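Local coordinates for protein DNA polymerase sliding clamp B (Sulfolobus tokodaii, PDB 3AIZ) that forms rings around DNA with its partner subunits and acts as a moving platform that tethers DNA polymerase and other processing proteins to DNA, at residues K10-L15 with V48-P53; K76-K81 with V100-E105; T167-E172 with T176-L181. All coordinates share one frame; numbering follows the deposited sequence.

Contact 1: K10-L15 with V48-P53; sequences KDFYSL and VIFKIP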
loop_
_atom_site.group_PDB
_atom_site.type_symbol
_atom_site.label_atom_id
_atom_site.label_comp_id
_atom_site.label_asym_id
_atom_site.label_seq_id
_atom_site.Cartn_x
_atom_site.Cartn_y
_atom_site.Cartn_z
ATOM N N LYS A 10 -21.940 13.580 8.740
ATOM C CA LYS A 10 -21.948 12.302 8.040
ATOM C C LYS A 10 -23.286 12.052 7.351
ATOM O O LYS A 10 -23.332 11.756 6.157
ATOM C CB LYS A 10 -21.629 11.155 9.003
ATOM C CG LYS A 10 -21.281 9.847 8.310
ATOM C CD LYS A 10 -21.109 8.708 9.307
ATOM C CE LYS A 10 -22.445 8.278 9.896
ATOM N NZ LYS A 10 -23.358 7.729 8.853
ATOM N N ASP A 11 -24.372 12.175 8.107
ATOM C CA ASP A 11 -25.711 11.960 7.567
ATOM C C ASP A 11 -26.023 12.924 6.425
ATOM O O ASP A 11 -26.597 12.530 5.410
ATOM C CB ASP A 11 -26.764 12.074 8.671
ATOM C CG ASP A 11 -26.716 10.908 9.641
ATOM O OD1 ASP A 11 -26.151 9.855 9.275
ATOM O OD2 ASP A 11 -27.245 11.039 10.765
ATOM N N PHE A 12 -25.634 14.183 6.597
ATOM C CA PHE A 12 -25.798 15.193 5.558
ATOM C C PHE A 12 -25.129 14.732 4.262
ATOM O O PHE A 12 -25.689 14.873 3.175
ATOM C CB PHE A 12 -25.187 16.519 6.016
ATOM C CG PHE A 12 -25.738 17.726 5.307
ATOM C CD1 PHE A 12 -26.211 18.809 6.027
ATOM C CD2 PHE A 12 -25.783 17.778 3.923
ATOM C CE1 PHE A 12 -26.717 19.923 5.382
ATOM C CE2 PHE A 12 -26.288 18.887 3.273
ATOM C CZ PHE A 12 -26.756 19.962 4.003
ATOM N N TYR A 13 -23.926 14.177 4.388
ATOM C CA TYR A 13 -23.168 13.706 3.233
ATOM C C TYR A 13 -23.827 12.502 2.565
ATOM O O TYR A 13 -23.835 12.393 1.337
ATOM C CB TYR A 13 -21.731 13.365 3.636
ATOM C CG TYR A 13 -20.899 12.781 2.514
ATOM C CD1 TYR A 13 -20.737 11.407 2.385
ATOM C CD2 TYR A 13 -20.274 13.603 1.584
ATOM C CE1 TYR A 13 -19.978 10.870 1.363
ATOM C CE2 TYR A 13 -19.513 13.076 0.559
ATOM C CZ TYR A 13 -19.368 11.708 0.452
ATOM O OH TYR A 13 -18.611 11.176 -0.566
ATOM N N SER A 14 -24.371 11.595 3.373
ATOM C CA SER A 14 -25.053 10.419 2.842
ATOM C C SER A 14 -26.247 10.828 1.990
ATOM O O SER A 14 -26.486 10.262 0.922
ATOM C CB SER A 14 -25.502 9.489 3.972
ATOM O OG SER A 14 -24.405 8.777 4.514
ATOM N N LEU A 15 -26.992 11.817 2.469
ATOM C CA LEU A 15 -28.144 12.327 1.741
ATOM C C LEU A 15 -27.736 12.858 0.368
ATOM O O LEU A 15 -28.295 12.457 -0.652
ATOM C CB LEU A 15 -28.841 13.422 2.550
ATOM C CG LEU A 15 -29.318 12.978 3.935
ATOM C CD1 LEU A 15 -29.817 14.158 4.754
ATOM C CD2 LEU A 15 -30.391 11.905 3.814
ATOM N N VAL A 48 -36.321 13.408 -7.117
ATOM C CA VAL A 48 -35.458 13.281 -5.952
ATOM C C VAL A 48 -35.660 14.456 -5.002
ATOM O O VAL A 48 -35.577 15.616 -5.406
ATOM C CB VAL A 48 -33.976 13.188 -6.347
ATOM C CG1 VAL A 48 -33.117 12.969 -5.114
ATOM C CG2 VAL A 48 -33.766 12.065 -7.347
ATOM N N ILE A 49 -35.932 14.147 -3.739
ATOM C CA ILE A 49 -36.138 15.176 -2.730
ATOM C C ILE A 49 -35.193 15.004 -1.549
ATOM O O ILE A 49 -35.074 13.919 -0.981
ATOM C CB ILE A 49 -37.586 15.181 -2.203
ATOM C CG1 ILE A 49 -38.563 15.549 -3.318
ATOM C CG2 ILE A 49 -37.729 16.153 -1.047
ATOM C CD1 ILE A 49 -40.006 15.555 -2.875
ATOM N N PHE A 50 -34.518 16.088 -1.191
ATOM C CA PHE A 50 -33.703 16.139 0.011
ATOM C C PHE A 50 -34.368 17.111 0.970
ATOM O O PHE A 50 -34.605 18.263 0.616
ATOM C CB PHE A 50 -32.289 16.606 -0.337
ATOM C CG PHE A 50 -31.523 17.153 0.829
ATOM C CD1 PHE A 50 -31.050 16.314 1.822
ATOM C CD2 PHE A 50 -31.264 18.509 0.927
ATOM C CE1 PHE A 50 -30.343 16.818 2.893
ATOM C CE2 PHE A 50 -30.558 19.018 1.996
ATOM C CZ PHE A 50 -30.096 18.171 2.981
ATOM N N LYS A 51 -34.690 16.653 2.176
ATOM C CA LYS A 51 -35.433 17.491 3.116
ATOM C C LYS A 51 -35.007 17.331 4.574
ATOM O O LYS A 51 -34.902 16.217 5.086
ATOM C CB LYS A 51 -36.939 17.247 2.974
ATOM C CG LYS A 51 -37.786 17.958 4.019
ATOM C CD LYS A 51 -39.252 17.995 3.619
ATOM C CE LYS A 51 -39.823 16.597 3.457
ATOM N NZ LYS A 51 -41.224 16.621 2.945
ATOM N N ILE A 52 -34.769 18.458 5.236
ATOM C CA ILE A 52 -34.475 18.476 6.663
ATOM C C ILE A 52 -35.499 19.327 7.410
ATOM O O ILE A 52 -35.437 20.557 7.369
ATOM C CB ILE A 52 -33.072 19.036 6.951
ATOM C CG1 ILE A 52 -32.012 18.267 6.162
ATOM C CG2 ILE A 52 -32.775 18.980 8.441
ATOM C CD1 ILE A 52 -30.594 18.690 6.477
ATOM N N PRO A 53 -36.448 18.673 8.094
ATOM C CA PRO A 53 -37.463 19.387 8.876
ATOM C C PRO A 53 -36.819 20.354 9.863
ATOM O O PRO A 53 -35.714 20.097 10.337
ATOM C CB PRO A 53 -38.174 18.260 9.629
ATOM C CG PRO A 53 -37.982 17.059 8.769
ATOM C CD PRO A 53 -36.623 17.212 8.156
#
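Helix residues 10-15 lie over strand residues 48-53, with Phe12 and Leu15 meeting Phe50 and Ile52. The two segments run nearly antiparallel, their axes at 159° and 10.2 Å apart at the closest. This is the helix-on-sheet layer of the PCNA fold, in which helices line the inner side of the ring and sheets form its outer side. The backbones draw nearer at Leu15, whose CA is 7.0 Å from the CA of Phe50. No hydrogen bond crosses the contact, and all four touching side chains are buried.

Phe50 takes the middle place. Its CG is anti to its own backbone N (chi1 159°), and the ring reaches from the strand to the helix between Leu15 and Phe12. Leu15 comes at the edge of this ring, near its plane, with CD1 3.3 Å from Phe50 CE1. Leu15 CB also touches the ring, 3.7 Å from Phe50 CD1. Phe50 CZ lies over one face of the Phe12 ring. The two ring planes meet obliquely, at 43°.

Asp11 OD2 forms a hydrogen bond to Ser236 OG, and its OD1 makes a salt bridge to Lys10 NZ within the helix. On the strand, Lys51 turns away from the helix and forms a salt bridge with Glu127. Ile52, two residues on from Phe50, also points its CB toward the helix, and Ile52 CD1 lies 4.2 Å from Phe12 CE1.

Contact 2: K76-K81 with V100-E105; sequences KKILGK and VTVRDE. With SO4 (sulfate ion), chain E.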
loop_
_atom_site.group_PDB
_atom_site.type_symbol
_atom_site.label_atom_id
_atom_site.label_comp_id
_atom_site.label_asym_id
_atom_site.label_seq_id
_atom_site.Cartn_x
_atom_site.Cartn_y
_atom_site.Cartn_z
ATOM N N LYS A 76 -19.875 18.495 -0.970
ATOM C CA LYS A 76 -19.520 17.128 -0.614
ATOM C C LYS A 76 -18.089 17.056 -0.093
ATOM O O LYS A 76 -17.801 16.334 0.861
ATOM C CB LYS A 76 -19.705 16.185 -1.807
ATOM C CG LYS A 76 -21.158 15.930 -2.181
ATOM C CD LYS A 76 -21.275 14.890 -3.289
ATOM C CE LYS A 76 -22.730 14.602 -3.634
ATOM N NZ LYS A 76 -22.869 13.591 -4.721
ATOM N N LYS A 77 -17.195 17.816 -0.720
ATOM C CA LYS A 77 -15.797 17.849 -0.307
ATOM C C LYS A 77 -15.654 18.226 1.165
ATOM O O LYS A 77 -14.919 17.579 1.912
ATOM C CB LYS A 77 -15.001 18.827 -1.177
ATOM C CG LYS A 77 -14.938 18.443 -2.647
ATOM C CD LYS A 77 -14.116 19.444 -3.449
ATOM C CE LYS A 77 -14.063 19.065 -4.923
ATOM N NZ LYS A 77 -13.242 20.018 -5.720
ATOM N N ILE A 78 -16.364 19.273 1.574
ATOM C CA ILE A 78 -16.288 19.770 2.944
ATOM C C ILE A 78 -16.866 18.784 3.959
ATOM O O ILE A 78 -16.343 18.644 5.064
ATOM C CB ILE A 78 -16.995 21.136 3.088
ATOM C CG1 ILE A 78 -16.959 21.610 4.543
ATOM C CG2 ILE A 78 -18.425 21.053 2.586
ATOM C CD1 ILE A 78 -15.563 21.829 5.080
ATOM N N LEU A 79 -17.939 18.099 3.579
ATOM C CA LEU A 79 -18.585 17.142 4.471
ATOM C C LEU A 79 -17.747 15.878 4.659
ATOM O O LEU A 79 -17.870 15.188 5.672
ATOM C CB LEU A 79 -19.982 16.785 3.960
ATOM C CG LEU A 79 -20.995 17.931 3.964
ATOM C CD1 LEU A 79 -22.332 17.471 3.407
ATOM C CD2 LEU A 79 -21.161 18.494 5.365
ATOM N N GLY A 80 -16.897 15.582 3.681
ATOM C CA GLY A 80 -16.007 14.438 3.766
ATOM C C GLY A 80 -14.862 14.686 4.729
ATOM O O GLY A 80 -14.237 13.747 5.221
ATOM N N LYS A 81 -14.590 15.960 5.000
ATOM C CA LYS A 81 -13.530 16.346 5.926
ATOM C C LYS A 81 -13.934 16.103 7.377
ATOM O O LYS A 81 -13.226 16.503 8.302
ATOM C CB LYS A 81 -13.157 17.819 5.733
ATOM C CG LYS A 81 -12.618 18.150 4.353
ATOM C CD LYS A 81 -12.217 19.614 4.255
ATOM C CE LYS A 81 -11.734 19.959 2.856
ATOM N NZ LYS A 81 -10.570 19.123 2.449
ATOM N N VAL A 100 -20.253 27.047 4.520
ATOM C CA VAL A 100 -20.499 25.787 5.212
ATOM C C VAL A 100 -19.355 25.452 6.159
ATOM O O VAL A 100 -18.188 25.485 5.770
ATOM C CB VAL A 100 -20.696 24.624 4.219
ATOM C CG1 VAL A 100 -20.940 23.324 4.971
ATOM C CG2 VAL A 100 -21.847 24.922 3.272
ATOM N N THR A 101 -19.692 25.130 7.403
ATOM C CA THR A 101 -18.680 24.803 8.401
ATOM C C THR A 101 -18.945 23.450 9.052
ATOM O O THR A 101 -20.063 23.163 9.476
ATOM C CB THR A 101 -18.608 25.875 9.507
ATOM O OG1 THR A 101 -18.324 27.153 8.924
ATOM C CG2 THR A 101 -17.525 25.527 10.518
ATOM N N VAL A 102 -17.908 22.624 9.126
ATOM C CA VAL A 102 -17.992 21.344 9.813
ATOM C C VAL A 102 -17.190 21.402 11.106
ATOM O O VAL A 102 -15.997 21.704 11.093
ATOM C CB VAL A 102 -17.470 20.193 8.938
ATOM C CG1 VAL A 102 -17.408 18.905 9.742
ATOM C CG2 VAL A 102 -18.350 20.019 7.711
ATOM N N ARG A 103 -17.851 21.113 12.222
ATOM C CA ARG A 103 -17.229 21.225 13.534
ATOM C C ARG A 103 -17.167 19.873 14.237
ATOM O O ARG A 103 -18.177 19.183 14.368
ATOM C CB ARG A 103 -18.007 22.220 14.394
ATOM C CG ARG A 103 -18.384 23.489 13.653
ATOM C CD ARG A 103 -19.370 24.327 14.438
ATOM N NE ARG A 103 -19.863 25.447 13.645
ATOM C CZ ARG A 103 -19.248 26.621 13.552
ATOM N NH1 ARG A 103 -18.114 26.829 14.206
ATOM N NH2 ARG A 103 -19.767 27.585 12.804
ATOM N N ASP A 104 -15.976 19.501 14.691
ATOM C CA ASP A 104 -15.794 18.240 15.396
ATOM C C ASP A 104 -15.130 18.452 16.750
ATOM O O ASP A 104 -13.906 18.447 16.858
ATOM C CB ASP A 104 -14.967 17.266 14.558
ATOM C CG ASP A 104 -14.812 15.918 15.226
ATOM O OD1 ASP A 104 -15.683 15.557 16.046
ATOM O OD2 ASP A 104 -13.820 15.219 14.930
ATOM N N GLU A 105 -15.948 18.631 17.782
ATOM C CA GLU A 105 -15.441 18.885 19.123
ATOM C C GLU A 105 -14.535 17.755 19.607
ATOM O O GLU A 105 -13.588 17.987 20.358
ATOM C CB GLU A 105 -16.603 19.097 20.099
ATOM C CG GLU A 105 -16.183 19.521 21.499
ATOM C CD GLU A 105 -15.735 18.355 22.360
ATOM O OE1 GLU A 105 -16.127 17.207 22.061
ATOM O OE2 GLU A 105 -14.996 18.590 23.340
HETATM S S SO4 E . -17.251 30.515 12.906
HETATM O O1 SO4 E . -16.322 31.429 12.245
HETATM O O2 SO4 E . -18.060 29.833 11.899
HETATM O O3 SO4 E . -16.492 29.533 13.679
HETATM O O4 SO4 E . -18.130 31.265 13.799
#
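Ile78 and Leu79 meet Val100 and Val102 through aliphatic side chains; the flat group nearby, the Arg103 guanidinium, lies apart from them. One face of it carries Thr101 CG2, 3.6 Å above the plane and over its centre. A sulfate ion, probably from the crystallisation liquor, sits at the edge. Two hydrogen bonds hold it in a bidentate fashion. Arg103 NH1 gives a nearly straight bond (171°) to sulfate O3 at 3.2 Å. Arg103 NH2 reaches sulfate O2 at 3.0 Å in a somewhat bent bond. NH2 also bonds to Thr90 OG1 on the adjacent strand. Together the methyl over the face and the bonds at the rim limit rotation of the group.

The helix of residues 76-80 packs along the strand of residues 100-104 almost in the same direction, with the axes at 10° and 8.5 Å apart. This is part of the helix layer on the sheet of the N-terminal PCNA domain. Thr101 turns away from the helix, while Val100 and Val102 turn toward it.

Ile78 spans both valines. Its CG1 is anti to the backbone N (chi1 177°) and lies 3.8 Å from Val102 CG2. Its other branch, CG2, meets Val100 CG1 at 4.1 Å. Leu79 comes at about a right angle to Val102, bringing CD2 to 4.0 Å from Val102 CG2. Val102 CG2 also lies 3.6 Å from the backbone O of Ile78. Ile78 continues onto Ser111 and Ile113 of strand 109-120, and Leu79 onto Val89 of strand 88-93.

Contact 3: T167-E172 with T176-L181; sequences TLSTEE and TYKSLL
Leu168, Thr170, Tyr177, Ser179 and Leu181 form the tightly packed side of this antiparallel beta hairpin, and all five are buried. The backbones are joined at two hydrogen-bonded pairs, Leu168 with Ser179 and Thr170 with Tyr177. Each pair has two bonds. Leu168 N to Ser179 O is 3.1 Å and nearly straight (169°), whereas the return bond from Ser179 N to Leu168 O is more bent (141°). Thr170 N to Tyr177 O is 3.0 Å. On this side Thr170 OG1 lies between its backbone N and carbonyl carbon (chi1 60°), which brings it 3.3 Å from Tyr177 CB. Ser179 OG gives a weak hydrogen bond to Tyr177 OH, and Leu168 CD1 meets Leu181 CD1 at 4.2 Å.

The face with Thr167, Ser169, Glu171, Thr176, Lys178 and Leu180 is more open to solvent, though Thr167 and Leu180 still lie side by side. Ser169 OG rests 3.5 Å from Lys178 CG before the lysine end leads away.

The buried face packs on helix 140-150, where Leu168 and Leu181 touch Ile146, and Thr170 and Tyr177 touch Leu150. Strand 156-161 pairs with the other edge of strand 165-172, Thr167 with Ser160 and Ser169 with Glu158. Residues 176-180 pair antiparallel with a strand of the neighbouring PCNA3 chain, so the sheet continues across the subunit interface, where Tyr177 meets Phe109 of that chain.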
loop_
_atom_site.group_PDB
_atom_site.type_symbol
_atom_site.label_atom_id
_atom_site.label_comp_id
_atom_site.label_asym_id
_atom_site.label_seq_id
_atom_site.Cartn_x
_atom_site.Cartn_y
_atom_site.Cartn_z
ATOM N N THR A 167 -45.332 -8.448 -3.082
ATOM C CA THR A 167 -44.698 -9.269 -4.106
ATOM C C THR A 167 -44.081 -8.431 -5.223
ATOM O O THR A 167 -44.708 -7.506 -5.734
ATOM C CB THR A 167 -45.711 -10.250 -4.729
ATOM O OG1 THR A 167 -46.247 -11.101 -3.707
ATOM C CG2 THR A 167 -45.050 -11.099 -5.799
ATOM N N LEU A 168 -42.848 -8.761 -5.595
ATOM C CA LEU A 168 -42.190 -8.116 -6.727
ATOM C C LEU A 168 -41.869 -9.155 -7.797
ATOM O O LEU A 168 -41.371 -10.235 -7.486
ATOM C CB LEU A 168 -40.912 -7.398 -6.282
ATOM C CG LEU A 168 -41.061 -6.228 -5.306
ATOM C CD1 LEU A 168 -41.273 -6.726 -3.883
ATOM C CD2 LEU A 168 -39.845 -5.321 -5.370
ATOM N N SER A 169 -42.157 -8.829 -9.054
ATOM C CA SER A 169 -41.991 -9.785 -10.147
ATOM C C SER A 169 -41.415 -9.157 -11.412
ATOM O O SER A 169 -41.775 -8.042 -11.783
ATOM C CB SER A 169 -43.329 -10.449 -10.479
ATOM O OG SER A 169 -43.817 -11.196 -9.380
ATOM N N THR A 170 -40.526 -9.890 -12.074
ATOM C CA THR A 170 -39.981 -9.471 -13.360
ATOM C C THR A 170 -39.808 -10.669 -14.287
ATOM O O THR A 170 -39.744 -11.810 -13.831
ATOM C CB THR A 170 -38.625 -8.760 -13.207
ATOM O OG1 THR A 170 -37.681 -9.648 -12.595
ATOM C CG2 THR A 170 -38.770 -7.518 -12.353
ATOM N N GLU A 171 -39.731 -10.400 -15.585
ATOM C CA GLU A 171 -39.586 -11.454 -16.581
ATOM C C GLU A 171 -38.802 -10.951 -17.786
ATOM O O GLU A 171 -39.114 -9.900 -18.343
ATOM C CB GLU A 171 -40.963 -11.964 -17.020
ATOM C CG GLU A 171 -40.926 -13.129 -18.008
ATOM C CD GLU A 171 -40.601 -12.697 -19.431
ATOM O OE1 GLU A 171 -41.019 -11.587 -19.828
ATOM O OE2 GLU A 171 -39.934 -13.472 -20.153
ATOM N N GLU A 172 -37.785 -11.705 -18.190
ATOM C CA GLU A 172 -36.997 -11.345 -19.362
ATOM C C GLU A 172 -36.318 -12.553 -19.997
ATOM O O GLU A 172 -35.632 -13.318 -19.320
ATOM C CB GLU A 172 -35.946 -10.292 -19.008
ATOM C CG GLU A 172 -35.141 -9.811 -20.206
ATOM C CD GLU A 172 -34.003 -8.890 -19.820
ATOM O OE1 GLU A 172 -34.072 -7.686 -20.147
ATOM O OE2 GLU A 172 -33.037 -9.369 -19.188
ATOM N N THR A 176 -37.169 -15.595 -14.978
ATOM C CA THR A 176 -38.200 -15.056 -14.103
ATOM C C THR A 176 -37.667 -14.768 -12.706
ATOM O O THR A 176 -36.816 -15.495 -12.197
ATOM C CB THR A 176 -39.395 -16.026 -13.997
ATOM O OG1 THR A 176 -40.465 -15.560 -14.828
ATOM C CG2 THR A 176 -39.886 -16.127 -12.559
ATOM N N TYR A 177 -38.169 -13.700 -12.095
ATOM C CA TYR A 177 -37.825 -13.366 -10.718
ATOM C C TYR A 177 -39.074 -13.002 -9.929
ATOM O O TYR A 177 -39.957 -12.311 -10.434
ATOM C CB TYR A 177 -36.825 -12.210 -10.673
ATOM C CG TYR A 177 -36.589 -11.666 -9.280
ATOM C CD1 TYR A 177 -35.735 -12.311 -8.396
ATOM C CD2 TYR A 177 -37.219 -10.507 -8.849
ATOM C CE1 TYR A 177 -35.515 -11.819 -7.125
ATOM C CE2 TYR A 177 -37.005 -10.007 -7.580
ATOM C CZ TYR A 177 -36.152 -10.666 -6.723
ATOM O OH TYR A 177 -35.935 -10.171 -5.456
ATOM N N LYS A 178 -39.142 -13.470 -8.688
ATOM C CA LYS A 178 -40.276 -13.173 -7.822
ATOM C C LYS A 178 -39.902 -13.287 -6.348
ATOM O O LYS A 178 -39.712 -14.388 -5.830
ATOM C CB LYS A 178 -41.451 -14.100 -8.139
ATOM C CG LYS A 178 -42.696 -13.822 -7.311
ATOM C CD LYS A 178 -43.813 -14.798 -7.644
ATOM C CE LYS A 178 -44.188 -14.730 -9.118
ATOM N NZ LYS A 178 -45.233 -15.731 -9.473
ATOM N N SER A 179 -39.797 -12.144 -5.678
ATOM C CA SER A 179 -39.506 -12.119 -4.248
ATOM C C SER A 179 -40.760 -11.803 -3.443
ATOM O O SER A 179 -41.680 -11.151 -3.938
ATOM C CB SER A 179 -38.409 -11.100 -3.935
ATOM O OG SER A 179 -38.772 -9.803 -4.372
ATOM N N LEU A 180 -40.791 -12.272 -2.201
ATOM C CA LEU A 180 -41.940 -12.057 -1.329
ATOM C C LEU A 180 -41.514 -11.414 -0.018
ATOM O O LEU A 180 -40.646 -11.931 0.687
ATOM C CB LEU A 180 -42.652 -13.381 -1.047
ATOM C CG LEU A 180 -43.079 -14.195 -2.270
ATOM C CD1 LEU A 180 -43.670 -15.532 -1.847
ATOM C CD2 LEU A 180 -44.068 -13.411 -3.119
ATOM N N LEU A 181 -42.129 -10.284 0.305
ATOM C CA LEU A 181 -41.843 -9.594 1.554
ATOM C C LEU A 181 -43.049 -9.674 2.483
ATOM O O LEU A 181 -44.162 -9.314 2.102
ATOM C CB LEU A 181 -41.468 -8.136 1.285
ATOM C CG LEU A 181 -40.378 -7.920 0.233
ATOM C CD1 LEU A 181 -40.020 -6.448 0.116
ATOM C CD2 LEU A 181 -39.145 -8.745 0.560
#

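How the contacts relate
The contacts follow one another along the chain, each closing before the next opens. Contacts 1 and 2 belong to the N-terminal PCNA domain, contact 3 to the C-terminal one. The centres of contacts 1 and 2 are 15 Å apart, and they touch directly: Phe12 CD2 packs 3.5 Å from Leu79 CD1, joining helices 9-16 and 72-80. Contact 3 is about 30 Å from contact 1 and 42 Å from contact 2, centre to centre, on the other side of the chain's centre from contact 2. Strand 46-53, which carries one side of contact 1, pairs with strand 239-244 of the C-terminal domain and so links the two domains, while contact 3 reaches the next subunit of the assembly.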